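Local coordinates for protein aminotransferase TlmJ (Streptoalloteichus hindustanus, PDB 5UID) that probably transfers amino groups with the help of pyridoxal 5'-phosphate, as a member of the DegT/DnrJ/EryC1 aminotransferase family, at residues G139-I144 against R170-L175; C161-Q166 against G179-D184; R322-T327 against V369-G374. One frame throughout, in Å; residues are numbered along the deposited sequence. Where two conformers were deposited one is given.

The three contacts show how apolar side chains join separate parts of one fold in different surroundings. Contact 2, wholly buried near the centre of the chain, puts a loop against strand 178-182 and pairs apolar packing with a water bridge. Contact 1 lies farther out, is only partly buried, and meets as aliphatic carbon and sulfur alone; it touches contact 2, since Cys172 N probably bonds Ser165 O and the 172-173 backbone packs on Trp181. Contact 3 stands apart, its centre about 32 Å from that of contact 1 and about 26 Å from that of contact 2. Though about 23 Å from the chain centre, its valines are buried, joining a loop to helix 366-383; a threonine of that loop, and less certainly a tyrosine, bonds a sulfate.

Contact 1. Residues G139-I144 against R170-L175; sequences GDLVAI and RACGTL
Leu141, in the first turn of helix 141-151, meets Leu175 through methyl groups: CD2 of Leu141 lies 3.7 Å from CD2 of Leu175. That one Leu175 methyl carries most of the contact, for it also sits 3.8 Å from CG of Leu141 and 3.8 Å from CG2 of Val142, next along the helix. In Leu141 chi1 (175°) sets CG anti to the backbone N, toward the turn, and chi2 (61°) presents CD2 to the obliquely passing Leu175 side chain. On Leu175 the CG stands anti to the carbonyl carbon (chi1 -83°), with CD2 reaching the helix. Val142 CG2 touches at the more exposed margin. Beyond the leucines, Leu141 CD2 approaches Cys172 SG at 4.2 Å, a loose apolar contact, and both residues also pack on His133. No hydrogen bond crosses between the segments. The 170-175 side is shaped by a type II beta turn from Ala171 to Thr174, in which Gly173 takes positive phi and its N bonds the Glu157 carboxylate. The turn follows strand 170-171, outermost in a small three-stranded antiparallel sheet; helix 141-151 is the crossover between parallel neighbours 126-132 and 155-158, a beta-alpha-beta unit of the pyridoxal phosphate-dependent aminotransferase fold.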
loop_
_atom_site.group_PDB
_atom_site.type_symbol
_atom_site.label_atom_id
_atom_site.label_comp_id
_atom_site.label_asym_id
_atom_site.label_seq_id
_atom_site.Cartn_x
_atom_site.Cartn_y
_atom_site.Cartn_z
ATOM N N GLY A 139 -6.695 11.744 -25.843
ATOM C CA GLY A 139 -5.889 12.864 -26.292
ATOM C C GLY A 139 -4.998 12.499 -27.470
ATOM O O GLY A 139 -5.358 11.699 -28.334
ATOM N N ASP A 140 -3.812 13.101 -27.492
ATOM C CA ASP A 140 -2.823 12.863 -28.543
ATOM C C ASP A 140 -1.958 11.643 -28.252
ATOM O O ASP A 140 -0.767 11.623 -28.580
ATOM C CB ASP A 140 -1.959 14.107 -28.723
ATOM C CG ASP A 140 -1.462 14.271 -30.145
ATOM O OD1 ASP A 140 -2.037 13.630 -31.049
ATOM O OD2 ASP A 140 -0.500 15.038 -30.357
ATOM N N LEU A 141 -2.548 10.608 -27.645
ATOM C CA LEU A 141 -1.772 9.474 -27.151
ATOM C C LEU A 141 -1.012 8.770 -28.270
ATOM O O LEU A 141 0.140 8.361 -28.079
ATOM C CB LEU A 141 -2.694 8.488 -26.433
ATOM C CG LEU A 141 -2.052 7.182 -25.958
ATOM C CD1 LEU A 141 -0.931 7.452 -24.962
ATOM C CD2 LEU A 141 -3.100 6.262 -25.355
ATOM N N VAL A 142 -1.634 8.616 -29.441
ATOM C CA VAL A 142 -1.000 7.861 -30.522
ATOM C C VAL A 142 0.243 8.586 -31.027
ATOM O O VAL A 142 1.308 7.981 -31.193
ATOM C CB VAL A 142 -2.004 7.600 -31.660
ATOM C CG1 VAL A 142 -1.293 6.999 -32.868
ATOM C CG2 VAL A 142 -3.113 6.681 -31.183
ATOM N N ALA A 143 0.127 9.891 -31.281
ATOM C CA ALA A 143 1.285 10.650 -31.746
ATOM C C ALA A 143 2.358 10.738 -30.667
ATOM O O ALA A 143 3.555 10.711 -30.974
ATOM C CB ALA A 143 0.855 12.045 -32.197
ATOM N N ILE A 144 1.948 10.845 -29.400
ATOM C CA ILE A 144 2.913 10.871 -28.303
ATOM C C ILE A 144 3.679 9.556 -28.245
ATOM O O ILE A 144 4.911 9.537 -28.125
ATOM C CB ILE A 144 2.203 11.176 -26.971
ATOM C CG1 ILE A 144 1.727 12.632 -26.945
ATOM C CG2 ILE A 144 3.118 10.880 -25.787
ATOM C CD1 ILE A 144 0.840 12.967 -25.763
ATOM N N ARG A 170 -8.065 -0.090 -29.074
ATOM C CA ARG A 170 -6.928 -0.417 -28.224
ATOM C C ARG A 170 -7.041 0.338 -26.906
ATOM O O ARG A 170 -7.245 1.555 -26.899
ATOM C CB ARG A 170 -5.607 -0.082 -28.917
ATOM C CG ARG A 170 -5.291 -0.986 -30.093
ATOM C CD ARG A 170 -3.894 -0.729 -30.616
ATOM N NE ARG A 170 -2.889 -0.846 -29.562
ATOM C CZ ARG A 170 -1.581 -0.727 -29.762
ATOM N NH1 ARG A 170 -0.741 -0.845 -28.746
ATOM N NH2 ARG A 170 -1.112 -0.494 -30.980
ATOM N N ALA A 171 -6.900 -0.387 -25.802
ATOM C CA ALA A 171 -7.114 0.200 -24.487
ATOM C C ALA A 171 -5.994 1.169 -24.130
ATOM O O ALA A 171 -4.814 0.905 -24.383
ATOM C CB ALA A 171 -7.213 -0.899 -23.429
ATOM N N CYS A 172 -6.373 2.304 -23.546
ATOM C CA CYS A 172 -5.386 3.212 -22.980
ATOM C C CYS A 172 -4.587 2.494 -21.901
ATOM O O CYS A 172 -5.131 1.703 -21.128
ATOM C CB CYS A 172 -6.068 4.453 -22.401
ATOM S SG CYS A 172 -6.858 5.518 -23.639
ATOM N N GLY A 173 -3.286 2.767 -21.861
ATOM C CA GLY A 173 -2.378 2.035 -21.006
ATOM C C GLY A 173 -1.672 0.878 -21.676
ATOM O O GLY A 173 -0.830 0.233 -21.039
ATOM N N THR A 174 -1.990 0.591 -22.939
ATOM C CA THR A 174 -1.344 -0.472 -23.691
ATOM C C THR A 174 -0.614 0.034 -24.927
ATOM O O THR A 174 -0.097 -0.782 -25.700
ATOM C CB THR A 174 -2.374 -1.531 -24.111
ATOM O OG1 THR A 174 -3.321 -0.945 -25.014
ATOM C CG2 THR A 174 -3.111 -2.079 -22.893
ATOM N N LEU A 175 -0.566 1.347 -25.147
ATOM C CA LEU A 175 0.116 1.891 -26.315
ATOM C C LEU A 175 1.571 2.235 -26.035
ATOM O O LEU A 175 2.397 2.196 -26.953
ATOM C CB LEU A 175 -0.613 3.136 -26.827
ATOM C CG LEU A 175 -1.818 2.933 -27.750
ATOM C CD1 LEU A 175 -2.996 2.309 -27.016
ATOM C CD2 LEU A 175 -2.217 4.255 -28.387
#

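Contact 2. Residues C161-Q166 against G179-D184; sequences CAVASQ and GVWSFD
Beside the cofactor site, where Ser182 OG bonds the phosphate of the pyridoxal-modified lysine at position 187, the loop 161-166 packs on the end of strand 178-182. Val163 carries the apolar part. Its CG2, anti to the backbone N, reaches CD1 of Trp181 at 3.9 Å and, more loosely, the edge of the Phe183 ring at CE1, 4.3 Å away. The indole turns its pyrrole edge to the loop, so that Val163 CA lies in the ring plane, 3.9 Å from Trp181 CD1. Direct bonding fails here, since Trp181 NE1 stands 4.0 Å from Ala162 O; one water fills the step, accepting from Trp181 NE1 at 3.0 Å, in the plane of the indole, and lying 2.6 Å from Ala162 O. The buried N-H is thereby satisfied. At the strand end Ser182 OG also accepts from Asp184 N at 3.2 Å in an ST turn, with an N-H...O angle of 163°, linking the cofactor-binding hydroxyl to the backbone. Phe44 of helix 35-48 meets both Trp181 and Phe183 edge-to-face, Leu262 of helix 249-280 packs on Val163, and strand 195-199 receives Trp181 on Cys198 and Phe183 on Met196.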
loop_
_atom_site.group_PDB
_atom_site.type_symbol
_atom_site.label_atom_id
_atom_site.label_comp_id
_atom_site.label_asym_id
_atom_site.label_seq_id
_atom_site.Cartn_x
_atom_site.Cartn_y
_atom_site.Cartn_z
ATOM N N CYS A 161 -7.276 7.804 -15.115
ATOM C CA CYS A 161 -8.481 8.456 -15.613
ATOM C C CYS A 161 -9.206 7.646 -16.681
ATOM O O CYS A 161 -10.343 7.988 -17.025
ATOM C CB CYS A 161 -8.150 9.831 -16.202
ATOM S SG CYS A 161 -7.243 10.963 -15.136
ATOM N N ALA A 162 -8.588 6.594 -17.216
ATOM C CA ALA A 162 -9.050 5.968 -18.453
ATOM C C ALA A 162 -9.068 4.445 -18.311
ATOM O O ALA A 162 -8.450 3.718 -19.087
ATOM C CB ALA A 162 -8.163 6.402 -19.617
ATOM N N VAL A 163 -9.809 3.954 -17.315
ATOM C CA VAL A 163 -9.859 2.515 -17.081
ATOM C C VAL A 163 -10.609 1.783 -18.189
ATOM O O VAL A 163 -10.411 0.576 -18.372
ATOM C CB VAL A 163 -10.484 2.222 -15.701
ATOM C CG1 VAL A 163 -11.999 2.407 -15.743
ATOM C CG2 VAL A 163 -10.111 0.822 -15.225
ATOM N N ALA A 164 -11.462 2.482 -18.946
ATOM C CA ALA A 164 -12.213 1.869 -20.037
ATOM C C ALA A 164 -12.056 2.616 -21.357
ATOM O O ALA A 164 -12.779 2.315 -22.314
ATOM C CB ALA A 164 -13.702 1.766 -19.679
ATOM N N SER A 165 -11.135 3.572 -21.437
ATOM C CA SER A 165 -10.969 4.367 -22.643
ATOM C C SER A 165 -10.160 3.607 -23.687
ATOM O O SER A 165 -9.283 2.802 -23.360
ATOM C CB SER A 165 -10.284 5.692 -22.315
ATOM O OG SER A 165 -10.941 6.337 -21.236
ATOM N N GLN A 166 -10.465 3.870 -24.956
ATOM C CA GLN A 166 -9.822 3.178 -26.062
ATOM C C GLN A 166 -9.567 4.144 -27.211
ATOM O O GLN A 166 -10.242 5.168 -27.355
ATOM C CB GLN A 166 -10.666 1.997 -26.567
ATOM C CG GLN A 166 -10.815 0.854 -25.576
ATOM C CD GLN A 166 -11.665 -0.278 -26.119
ATOM O OE1 GLN A 166 -12.286 -0.150 -27.173
ATOM N NE2 GLN A 166 -11.695 -1.394 -25.402
ATOM N N GLY A 179 1.849 0.733 -18.440
ATOM C CA GLY A 179 0.581 1.336 -18.054
ATOM C C GLY A 179 0.316 1.104 -16.578
ATOM O O GLY A 179 0.642 0.044 -16.043
ATOM N N VAL A 180 -0.261 2.111 -15.922
ATOM C CA VAL A 180 -0.603 2.040 -14.506
ATOM C C VAL A 180 -2.049 2.485 -14.330
ATOM O O VAL A 180 -2.485 3.467 -14.943
ATOM C CB VAL A 180 0.337 2.906 -13.638
ATOM C CG1 VAL A 180 0.306 2.433 -12.195
ATOM C CG2 VAL A 180 1.763 2.892 -14.186
ATOM N N TRP A 181 -2.789 1.765 -13.492
ATOM C CA TRP A 181 -4.180 2.073 -13.198
ATOM C C TRP A 181 -4.369 2.253 -11.698
ATOM O O TRP A 181 -3.598 1.733 -10.887
ATOM C CB TRP A 181 -5.121 0.969 -13.698
ATOM C CG TRP A 181 -5.249 0.904 -15.185
ATOM C CD1 TRP A 181 -6.276 1.384 -15.940
ATOM C CD2 TRP A 181 -4.315 0.324 -16.100
ATOM N NE1 TRP A 181 -6.041 1.139 -17.270
ATOM C CE2 TRP A 181 -4.842 0.489 -17.396
ATOM C CE3 TRP A 181 -3.082 -0.318 -15.949
ATOM C CZ2 TRP A 181 -4.180 0.037 -18.534
ATOM C CZ3 TRP A 181 -2.428 -0.765 -17.077
ATOM C CH2 TRP A 181 -2.977 -0.585 -18.354
ATOM N N SER A 182 -5.418 2.990 -11.337
ATOM C CA SER A 182 -5.792 3.204 -9.947
ATOM C C SER A 182 -7.187 2.658 -9.693
ATOM O O SER A 182 -8.099 2.849 -10.503
ATOM C CB SER A 182 -5.767 4.684 -9.566
ATOM O OG SER A 182 -6.319 4.862 -8.268
ATOM N N PHE A 183 -7.349 1.990 -8.552
ATOM C CA PHE A 183 -8.648 1.517 -8.097
ATOM C C PHE A 183 -9.000 2.124 -6.742
ATOM O O PHE A 183 -9.703 1.504 -5.939
ATOM C CB PHE A 183 -8.675 -0.011 -8.036
ATOM C CG PHE A 183 -8.219 -0.683 -9.309
ATOM C CD1 PHE A 183 -8.685 -0.256 -10.545
ATOM C CD2 PHE A 183 -7.318 -1.736 -9.266
ATOM C CE1 PHE A 183 -8.264 -0.874 -11.717
ATOM C CE2 PHE A 183 -6.894 -2.359 -10.433
ATOM C CZ PHE A 183 -7.368 -1.926 -11.661
ATOM N N ASP A 184 -8.516 3.337 -6.472
ATOM C CA ASP A 184 -8.756 3.949 -5.173
ATOM C C ASP A 184 -10.198 4.448 -5.089
ATOM O O ASP A 184 -10.977 4.356 -6.042
ATOM C CB ASP A 184 -7.721 5.046 -4.889
ATOM C CG ASP A 184 -7.952 6.348 -5.668
ATOM O OD1 ASP A 184 -9.031 6.580 -6.250
ATOM O OD2 ASP A 184 -7.016 7.178 -5.682
HETATM O O HOH W 1 -7.330 1.564 -19.938
#

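Contact 3. Residues R322-T327 against V369-G374; sequences RGVYTT and VETVIG. With SO4 (sulfate ion), chain E.
The loop 322-327 leaves helix 309-321 through a Schellman motif and passes helix 366-383, approaching most closely where the CA atoms of Val324 and Val372 are 6.7 Å apart. Gly323 is the C-prime residue of that motif: it adopts positive phi, and bonds from Val324 N to Leu319 O and from Gly323 N to Tyr320 O finish the helix. The chain then extends, and Val324 directs its CB toward helix 366-383. Its two methyls divide the work. CG1, anti to the backbone N (chi1 173°), meets CG2 of Val372 at 4.0 Å as the two valines pass at a slant, whereas CG2 lies 4.3 Å from the methyl CG2 of Thr371. Thr371 keeps its hydroxyl on its own helix, bonding Ser367 O, and thus offers carbon to the loop. Pro359 packs on both valines, and Tyr276 of helix 249-280 adds to the cover of Val372. Farther along the loop lies a bound sulfate, probably from the crystallisation liquor. Thr327 OG1 donates to its O1 at 2.9 Å, and Arg329 NH2 bonds the ion as well and would help to balance its charge. In the conformer described, Tyr325 OH comes 2.5 Å from sulfate O1, a suspiciously short hydrogen bond to be read with caution. Trp233 of the second subunit meets the Tyr325 ring. The loop after Schellman-capped helix 309-321 thus packs on the last modelled helix, 366-383, at one end and reaches the dimer interface at the other, in a pyridoxal phosphate-dependent aminotransferase of the DegT/DnrJ/EryC1 family.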
loop_
_atom_site.group_PDB
_atom_site.type_symbol
_atom_site.label_atom_id
_atom_site.label_comp_id
_atom_site.label_asym_id
_atom_site.label_seq_id
_atom_site.Cartn_x
_atom_site.Cartn_y
_atom_site.Cartn_z
ATOM N N ARG A 322 -24.731 25.926 -2.541
ATOM C CA ARG A 322 -25.979 25.351 -3.025
ATOM C C ARG A 322 -26.005 23.831 -2.931
ATOM O O ARG A 322 -26.960 23.210 -3.409
ATOM C CB ARG A 322 -26.229 25.781 -4.473
ATOM C CG ARG A 322 -26.237 27.290 -4.692
ATOM C CD ARG A 322 -27.533 27.927 -4.227
ATOM N NE ARG A 322 -27.686 29.279 -4.755
ATOM C CZ ARG A 322 -27.263 30.378 -4.138
ATOM N NH1 ARG A 322 -26.657 30.289 -2.961
ATOM N NH2 ARG A 322 -27.445 31.565 -4.697
ATOM N N GLY A 323 -24.989 23.222 -2.330
ATOM C CA GLY A 323 -24.940 21.781 -2.206
ATOM C C GLY A 323 -24.371 21.049 -3.399
ATOM O O GLY A 323 -24.689 19.869 -3.587
ATOM N N VAL A 324 -23.538 21.697 -4.208
ATOM C CA VAL A 324 -22.931 21.076 -5.382
ATOM C C VAL A 324 -21.422 21.208 -5.233
ATOM O O VAL A 324 -20.863 22.292 -5.428
ATOM C CB VAL A 324 -23.425 21.703 -6.692
ATOM C CG1 VAL A 324 -22.650 21.142 -7.877
ATOM C CG2 VAL A 324 -24.918 21.463 -6.864
ATOM N N TYR A 325 -20.750 20.112 -4.903
ATOM C CA TYR A 325 -19.304 20.150 -4.761
ATOM C C TYR A 325 -18.639 20.196 -6.130
ATOM O O TYR A 325 -19.073 19.528 -7.074
ATOM C CB TYR A 325 -18.811 18.939 -3.971
ATOM C CG TYR A 325 -17.400 19.093 -3.461
ATOM C CD1 TYR A 325 -17.127 19.876 -2.348
ATOM C CD2 TYR A 325 -16.341 18.464 -4.096
ATOM C CE1 TYR A 325 -15.835 20.022 -1.876
ATOM C CE2 TYR A 325 -15.047 18.603 -3.636
ATOM C CZ TYR A 325 -14.797 19.381 -2.527
ATOM O OH TYR A 325 -13.507 19.517 -2.070
ATOM N N THR A 326 -17.596 21.017 -6.239
ATOM C CA THR A 326 -16.777 21.110 -7.443
ATOM C C THR A 326 -15.319 21.175 -7.013
ATOM O O THR A 326 -15.011 21.462 -5.854
ATOM C CB THR A 326 -17.102 22.333 -8.318
ATOM O OG1 THR A 326 -16.975 23.534 -7.547
ATOM C CG2 THR A 326 -18.499 22.237 -8.911
ATOM N N THR A 327 -14.422 20.911 -7.958
ATOM C CA THR A 327 -12.991 20.966 -7.688
ATOM C C THR A 327 -12.256 21.112 -9.014
ATOM O O THR A 327 -12.867 21.156 -10.085
ATOM C CB THR A 327 -12.513 19.724 -6.929
ATOM O OG1 THR A 327 -11.140 19.895 -6.551
ATOM C CG2 THR A 327 -12.636 18.480 -7.802
ATOM N N VAL A 369 -28.355 15.336 -11.424
ATOM C CA VAL A 369 -27.867 15.888 -12.686
ATOM C C VAL A 369 -28.599 17.180 -13.023
ATOM O O VAL A 369 -27.986 18.162 -13.457
ATOM C CB VAL A 369 -28.010 14.846 -13.810
ATOM C CG1 VAL A 369 -27.605 15.444 -15.150
ATOM C CG2 VAL A 369 -27.175 13.617 -13.497
ATOM N N GLU A 370 -29.920 17.202 -12.824
ATOM C CA GLU A 370 -30.681 18.419 -13.086
ATOM C C GLU A 370 -30.358 19.513 -12.075
ATOM O O GLU A 370 -30.408 20.700 -12.415
ATOM C CB GLU A 370 -32.180 18.113 -13.089
ATOM C CG GLU A 370 -32.608 17.126 -14.171
ATOM C CD GLU A 370 -32.321 17.631 -15.575
ATOM O OE1 GLU A 370 -32.387 18.859 -15.798
ATOM O OE2 GLU A 370 -32.024 16.799 -16.458
ATOM N N THR A 371 -30.023 19.138 -10.838
ATOM C CA THR A 371 -29.602 20.131 -9.855
ATOM C C THR A 371 -28.288 20.789 -10.264
ATOM O O THR A 371 -28.122 22.004 -10.109
ATOM C CB THR A 371 -29.467 19.485 -8.475
ATOM O OG1 THR A 371 -30.705 18.861 -8.114
ATOM C CG2 THR A 371 -29.114 20.529 -7.423
ATOM N N VAL A 372 -27.349 20.004 -10.798
ATOM C CA VAL A 372 -26.071 20.560 -11.234
ATOM C C VAL A 372 -26.274 21.499 -12.417
ATOM O O VAL A 372 -25.768 22.627 -12.428
ATOM C CB VAL A 372 -25.080 19.430 -11.574
ATOM C CG1 VAL A 372 -23.839 19.995 -12.250
ATOM C CG2 VAL A 372 -24.698 18.667 -10.316
ATOM N N ILE A 373 -27.021 21.049 -13.430
ATOM C CA ILE A 373 -27.262 21.880 -14.608
ATOM C C ILE A 373 -27.967 23.173 -14.217
ATOM O O ILE A 373 -27.615 24.258 -14.695
ATOM C CB ILE A 373 -28.068 21.096 -15.660
ATOM C CG1 ILE A 373 -27.277 19.883 -16.148
ATOM C CG2 ILE A 373 -28.441 22.000 -16.829
ATOM C CD1 ILE A 373 -28.052 18.994 -17.096
ATOM N N GLY A 374 -28.968 23.078 -13.338
ATOM C CA GLY A 374 -29.697 24.269 -12.931
ATOM C C GLY A 374 -28.837 25.254 -12.163
ATOM O O GLY A 374 -28.890 26.462 -12.408
HETATM S S SO4 E . -10.469 18.680 -3.222
HETATM O O1 SO4 E . -11.629 19.373 -3.773
HETATM O O2 SO4 E . -9.301 18.935 -4.060
HETATM O O3 SO4 E . -10.739 17.245 -3.180
HETATM O O4 SO4 E . -10.213 19.169 -1.870
#